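Local coordinates for carboxypeptidase A (Helicoverpa armigera, PDB 1JQG), which probably removes C-terminal residues from peptides as a zinc-dependent metallocarboxypeptidase, here in its proenzyme form with the activation peptide still in place, at residues 99-104 with 397-402; 212-217 with 293-298. One frame throughout, in Å; residues are numbered along the deposited sequence.

Contact 1 (99-104 with 397-402); sequences DQLLAA and VDPDFI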
loop_
_atom_site.group_PDB
_atom_site.type_symbol
_atom_site.label_atom_id
_atom_site.label_comp_id
_atom_site.label_asym_id
_atom_site.label_seq_id
_atom_site.Cartn_x
_atom_site.Cartn_y
_atom_site.Cartn_z
ATOM N N ASP A 99 -1.265 -19.158 -6.803
ATOM C CA ASP A 99 0.010 -19.784 -7.148
ATOM C C ASP A 99 -0.042 -20.421 -8.540
ATOM O O ASP A 99 0.830 -20.264 -9.386
ATOM C CB ASP A 99 0.414 -20.857 -6.139
ATOM C CG ASP A 99 0.609 -20.318 -4.752
ATOM O OD1 ASP A 99 0.679 -19.095 -4.556
ATOM O OD2 ASP A 99 0.676 -21.201 -3.865
ATOM N N GLN A 100 -1.124 -21.139 -8.796
ATOM C CA GLN A 100 -1.353 -21.792 -10.081
ATOM C C GLN A 100 -1.462 -20.786 -11.199
ATOM O O GLN A 100 -0.804 -20.912 -12.214
ATOM C CB GLN A 100 -2.625 -22.637 -9.996
ATOM C CG GLN A 100 -2.887 -23.517 -11.200
ATOM C CD GLN A 100 -4.112 -24.394 -11.000
ATOM O OE1 GLN A 100 -5.012 -24.316 -11.840
ATOM N NE2 GLN A 100 -4.148 -25.197 -9.939
ATOM N N LEU A 101 -2.203 -19.713 -10.994
ATOM C CA LEU A 101 -2.405 -18.632 -11.944
ATOM C C LEU A 101 -1.196 -17.748 -12.192
ATOM O O LEU A 101 -0.936 -17.351 -13.328
ATOM C CB LEU A 101 -3.566 -17.758 -11.474
ATOM C CG LEU A 101 -4.885 -17.922 -12.242
ATOM C CD1 LEU A 101 -5.229 -19.387 -12.462
ATOM C CD2 LEU A 101 -5.993 -17.213 -11.475
ATOM N N LEU A 102 -0.399 -17.510 -11.140
ATOM C CA LEU A 102 0.823 -16.739 -11.263
ATOM C C LEU A 102 1.973 -17.556 -11.850
ATOM O O LEU A 102 2.763 -17.058 -12.640
ATOM C CB LEU A 102 1.147 -16.195 -9.870
ATOM C CG LEU A 102 0.185 -15.100 -9.363
ATOM C CD1 LEU A 102 0.759 -14.425 -8.116
ATOM C CD2 LEU A 102 -0.141 -14.053 -10.419
ATOM N N ALA A 103 2.006 -18.848 -11.568
ATOM C CA ALA A 103 3.015 -19.761 -12.049
ATOM C C ALA A 103 2.909 -19.936 -13.552
ATOM O O ALA A 103 3.912 -19.940 -14.266
ATOM C CB ALA A 103 2.941 -21.110 -11.335
ATOM N N ALA A 104 1.695 -20.004 -14.065
ATOM C CA ALA A 104 1.472 -20.158 -15.493
ATOM C C ALA A 104 1.791 -18.864 -16.235
ATOM O O ALA A 104 2.262 -18.840 -17.371
ATOM C CB ALA A 104 0.065 -20.649 -15.770
ATOM N N VAL A 397 -3.880 -11.677 -6.535
ATOM C CA VAL A 397 -3.737 -11.044 -7.823
ATOM C C VAL A 397 -4.042 -12.007 -8.978
ATOM O O VAL A 397 -3.558 -13.113 -9.074
ATOM C CB VAL A 397 -2.300 -10.502 -8.050
ATOM C CG1 VAL A 397 -2.267 -9.818 -9.430
ATOM C CG2 VAL A 397 -1.857 -9.635 -6.883
ATOM N N ASP A 398 -4.900 -11.593 -9.893
ATOM C CA ASP A 398 -5.196 -12.247 -11.142
ATOM C C ASP A 398 -4.319 -11.591 -12.208
ATOM O O ASP A 398 -4.429 -10.369 -12.443
ATOM C CB ASP A 398 -6.670 -12.051 -11.482
ATOM C CG ASP A 398 -7.140 -12.938 -12.619
ATOM O OD1 ASP A 398 -6.388 -13.149 -13.604
ATOM O OD2 ASP A 398 -8.282 -13.433 -12.560
ATOM N N PRO A 399 -3.459 -12.360 -12.875
ATOM C CA PRO A 399 -2.535 -11.879 -13.896
ATOM C C PRO A 399 -3.151 -11.096 -15.032
ATOM O O PRO A 399 -2.440 -10.386 -15.707
ATOM C CB PRO A 399 -1.838 -13.177 -14.345
ATOM C CG PRO A 399 -2.806 -14.265 -14.066
ATOM C CD PRO A 399 -3.373 -13.834 -12.720
ATOM N N ASP A 400 -4.464 -11.065 -15.206
ATOM C CA ASP A 400 -5.173 -10.330 -16.227
ATOM C C ASP A 400 -5.386 -8.883 -15.839
ATOM O O ASP A 400 -5.583 -8.038 -16.717
ATOM C CB ASP A 400 -6.539 -10.963 -16.523
ATOM C CG ASP A 400 -6.463 -12.292 -17.241
ATOM O OD1 ASP A 400 -5.409 -12.719 -17.787
ATOM O OD2 ASP A 400 -7.549 -12.934 -17.247
ATOM N N PHE A 401 -5.264 -8.563 -14.566
ATOM C CA PHE A 401 -5.465 -7.189 -14.075
ATOM C C PHE A 401 -4.150 -6.463 -13.874
ATOM O O PHE A 401 -4.121 -5.268 -13.596
ATOM C CB PHE A 401 -6.298 -7.232 -12.798
ATOM C CG PHE A 401 -6.685 -5.908 -12.224
ATOM C CD1 PHE A 401 -6.290 -5.502 -10.951
ATOM C CD2 PHE A 401 -7.499 -5.061 -12.964
ATOM C CE1 PHE A 401 -6.687 -4.281 -10.438
ATOM C CE2 PHE A 401 -7.883 -3.837 -12.435
ATOM C CZ PHE A 401 -7.483 -3.434 -11.183
ATOM N N ILE A 402 -3.017 -7.148 -14.010
ATOM C CA ILE A 402 -1.701 -6.587 -13.726
ATOM C C ILE A 402 -1.382 -5.325 -14.510
ATOM O O ILE A 402 -0.979 -4.314 -13.895
ATOM C CB ILE A 402 -0.593 -7.608 -13.922
ATOM C CG1 ILE A 402 -0.816 -8.858 -13.077
ATOM C CG2 ILE A 402 0.748 -6.906 -13.647
ATOM C CD1 ILE A 402 0.376 -9.796 -12.950
#

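Contact 2 (212-217 with 293-298); sequences DWIILP and AEHRNR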
loop_
_atom_site.group_PDB
_atom_site.type_symbol
_atom_site.label_atom_id
_atom_site.label_comp_id
_atom_site.label_asym_id
_atom_site.label_seq_id
_atom_site.Cartn_x
_atom_site.Cartn_y
_atom_site.Cartn_z
ATOM N N ASP A 212 10.663 16.441 -10.959
ATOM C CA ASP A 212 11.617 15.452 -10.439
ATOM C C ASP A 212 10.938 14.334 -9.638
ATOM O O ASP A 212 9.993 14.626 -8.899
ATOM C CB ASP A 212 12.603 16.150 -9.509
ATOM C CG ASP A 212 13.691 16.887 -10.229
ATOM O OD1 ASP A 212 13.795 16.796 -11.457
ATOM O OD2 ASP A 212 14.491 17.615 -9.583
ATOM N N TRP A 213 11.250 13.083 -9.928
ATOM C CA TRP A 213 10.521 11.964 -9.326
ATOM C C TRP A 213 11.416 11.063 -8.469
ATOM O O TRP A 213 12.610 10.843 -8.683
ATOM C CB TRP A 213 9.818 11.109 -10.367
ATOM C CG TRP A 213 8.971 11.850 -11.342
ATOM C CD1 TRP A 213 9.383 12.669 -12.368
ATOM C CD2 TRP A 213 7.546 11.814 -11.430
ATOM N NE1 TRP A 213 8.304 13.150 -13.068
ATOM C CE2 TRP A 213 7.167 12.633 -12.514
ATOM C CE3 TRP A 213 6.543 11.153 -10.720
ATOM C CZ2 TRP A 213 5.825 12.822 -12.880
ATOM C CZ3 TRP A 213 5.238 11.340 -11.061
ATOM C CH2 TRP A 213 4.875 12.176 -12.129
ATOM N N ILE A 214 10.801 10.545 -7.392
ATOM C CA ILE A 214 11.415 9.611 -6.486
ATOM C C ILE A 214 10.449 8.441 -6.450
ATOM O O ILE A 214 9.288 8.582 -6.052
ATOM C CB ILE A 214 11.636 10.195 -5.085
ATOM C CG1 ILE A 214 12.739 11.270 -5.102
ATOM C CG2 ILE A 214 12.021 9.093 -4.078
ATOM C CD1 ILE A 214 12.973 12.004 -3.798
ATOM N N ILE A 215 10.920 7.243 -6.817
ATOM C CA ILE A 215 10.080 6.057 -6.803
ATOM C C ILE A 215 10.730 4.939 -6.028
ATOM O O ILE A 215 11.821 4.498 -6.392
ATOM C CB ILE A 215 9.748 5.610 -8.239
ATOM C CG1 ILE A 215 9.064 6.760 -9.011
ATOM C CG2 ILE A 215 8.845 4.372 -8.217
ATOM C CD1 ILE A 215 8.609 6.424 -10.412
ATOM N N LEU A 216 10.013 4.434 -5.023
ATOM C CA LEU A 216 10.473 3.316 -4.190
ATOM C C LEU A 216 9.527 2.118 -4.368
ATOM O O LEU A 216 8.434 2.049 -3.790
ATOM C CB LEU A 216 10.546 3.753 -2.715
ATOM C CG LEU A 216 10.898 2.707 -1.662
ATOM C CD1 LEU A 216 12.279 2.106 -1.848
ATOM C CD2 LEU A 216 10.886 3.278 -0.249
ATOM N N PRO A 217 9.886 1.177 -5.241
ATOM C CA PRO A 217 9.069 0.009 -5.556
ATOM C C PRO A 217 8.767 -0.867 -4.359
ATOM O O PRO A 217 7.622 -1.258 -4.112
ATOM C CB PRO A 217 9.793 -0.648 -6.690
ATOM C CG PRO A 217 10.691 0.418 -7.287
ATOM C CD PRO A 217 11.091 1.253 -6.089
ATOM N N ALA A 293 13.169 13.938 4.226
ATOM C CA ALA A 293 13.864 15.036 4.851
ATOM C C ALA A 293 14.801 15.731 3.896
ATOM O O ALA A 293 14.756 16.953 3.727
ATOM C CB ALA A 293 14.760 14.552 6.006
ATOM N N GLU A 294 15.544 14.909 3.157
ATOM C CA GLU A 294 16.457 15.442 2.122
ATOM C C GLU A 294 15.744 16.306 1.086
ATOM O O GLU A 294 16.357 17.178 0.459
ATOM C CB GLU A 294 17.193 14.293 1.452
ATOM C CG GLU A 294 18.287 14.670 0.477
ATOM C CD GLU A 294 19.034 13.477 -0.091
ATOM O OE1 GLU A 294 19.341 12.485 0.612
ATOM O OE2 GLU A 294 19.342 13.457 -1.301
ATOM N N HIS A 295 14.513 15.963 0.706
ATOM C CA HIS A 295 13.808 16.680 -0.341
ATOM C C HIS A 295 12.594 17.468 0.128
ATOM O O HIS A 295 11.734 17.818 -0.680
ATOM C CB HIS A 295 13.416 15.685 -1.459
ATOM C CG HIS A 295 14.588 14.884 -1.939
ATOM N ND1 HIS A 295 15.484 15.329 -2.876
ATOM C CD2 HIS A 295 15.013 13.635 -1.557
ATOM C CE1 HIS A 295 16.427 14.410 -3.073
ATOM N NE2 HIS A 295 16.154 13.380 -2.279
ATOM N N ARG A 296 12.503 17.776 1.412
ATOM C CA ARG A 296 11.302 18.415 1.959
ATOM C C ARG A 296 11.179 19.863 1.497
ATOM O O ARG A 296 10.075 20.392 1.486
ATOM C CB ARG A 296 11.279 18.388 3.501
ATOM C CG ARG A 296 12.468 19.090 4.145
ATOM C CD ARG A 296 12.431 18.989 5.649
ATOM N NE ARG A 296 13.753 19.131 6.263
ATOM C CZ ARG A 296 14.076 18.636 7.461
ATOM N NH1 ARG A 296 13.110 17.967 8.111
ATOM N NH2 ARG A 296 15.301 18.802 7.938
ATOM N N ASN A 297 12.303 20.458 1.093
ATOM C CA ASN A 297 12.367 21.815 0.594
ATOM C C ASN A 297 11.554 22.057 -0.670
ATOM O O ASN A 297 11.052 23.149 -0.893
ATOM C CB ASN A 297 13.831 22.180 0.281
ATOM C CG ASN A 297 13.978 23.661 -0.027
ATOM O OD1 ASN A 297 13.668 24.569 0.757
ATOM N ND2 ASN A 297 14.501 23.894 -1.232
ATOM N N ARG A 298 11.353 21.039 -1.501
ATOM C CA ARG A 298 10.571 21.186 -2.710
ATOM C C ARG A 298 9.648 20.032 -3.091
ATOM O O ARG A 298 9.196 19.954 -4.235
ATOM C CB ARG A 298 11.526 21.518 -3.876
ATOM C CG ARG A 298 12.507 20.391 -4.207
ATOM C CD ARG A 298 13.584 20.972 -5.136
ATOM N NE ARG A 298 14.549 19.969 -5.504
ATOM C CZ ARG A 298 14.624 19.271 -6.618
ATOM N NH1 ARG A 298 13.712 19.490 -7.564
ATOM N NH2 ARG A 298 15.598 18.365 -6.810
#

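Contact 1 (99-104 with 397-402)
Pro399 lies against one flank of the helix carrying Leu101 and Leu102, and its ring carbons CG and CD do most of the touching from the loop side. CD is approached by two leucines at once: Leu102 CD2 comes within 4.0 Å of Pro399 CD, while Leu101 offers its CB, 4.1 Å from the same Pro399 CD. The neighbouring ring carbon touches the helix backbone at a carbonyl, with Pro399 CG 3.7 Å from Leu101 O. Leu102 and the proline ring meet at a slant, neither running alongside the other. With CG of Leu102 placed opposite its carbonyl carbon (chi1 -70°), one methyl is carried forward to the loop, where CD2 also reaches Val397 O at 3.8 Å. No hydrogen bond crosses between the segments; the contact is van der Waals packing of carbon on carbon and on two carbonyl oxygens, with Leu102 CA 6.5 Å from Pro399 CA.

The loop is shaped by its own bonds. Asp398 to Phe401 forms a type I beta turn, closed by Phe401 N to Asp398 O at 2.9 Å, and Asp398 OD1 accepts from Asp400 N at 3.3 Å in an Asx turn. That N-H meets OD1 on its anti side, 31° out of the carboxylate plane.

Glu98, just before 99-104, takes a hydrogen bond from Val397 N through OE2, and Trp185 touches both Leu102 and Val397. Helix 92-108, which follows the four-stranded sheet of the activation peptide, thus rests on the loop that leads from strand 377-383 into helix 402-421.

Contact 2 (212-217 with 293-298)
Asp212 OD2 is gripped by both terminal nitrogens of Arg298: NH1 lies 2.9 Å from OD2, and NH2 lies 3.1 Å from the same OD2. The fork closes end-on around this single oxygen, which sits practically in the guanidinium plane, and the N-H to acceptor angles of 153° and 140° are bent as such sharing requires. The two flat groups stand 76° apart. NH2 meets the anti lone pair of OD2, whereas NH1 comes from above the carboxylate plane. Arg298 spans the gap with its chain extended from CG to NE. NH1 also donates to Lys171 O, and Asp212 OD1 is bonded to Ser162 OG, so both ends of this salt bridge have further support. The buried carboxylate is probably kept ionised by the arginine.

Strand 212-216 belongs to the central mixed sheet of the zinc carboxypeptidase fold, between strands 155-161 and 173-178, and helices pack on both sides of that sheet. One face looks onto helix 187-200, reached by Trp213 and Ile215; Asp212 and Ile214 point the other way, towards the end of helix 283-294 and the turn that leads into strand 299-307.

Ile214 makes the apolar half of the contact. Its CD1 lies over a face of the His295 ring in a CH-pi contact, 3.8 Å from the centroid and displaced towards CD2. Glu294 CG covers the opposite face near its rim, and the ring of Phe166 also meets the imidazole, at a steep angle. With the helix ending at Glu294, His295 already belongs to the turn, and its CG, anti to the carbonyl carbon, directs the ring to the strand.

Contact 2 is nested inside the chain loop that contact 1 closes, yet the two do not touch: their centres are 32 Å apart and their nearest atoms about 13 Å. They join different parts of the proenzyme. Contact 1 joins helix 92-108, which follows the activation-peptide sheet, to the loop before helix 402-421, whereas contact 2 lies wholly within the enzyme and ties its central sheet to the end of a flanking helix. Neither includes a zinc ligand. Both lie away from the metal site of His181, Glu184 and His306; the side chain of Val397 in contact 1 is about 13 Å from the zinc ion.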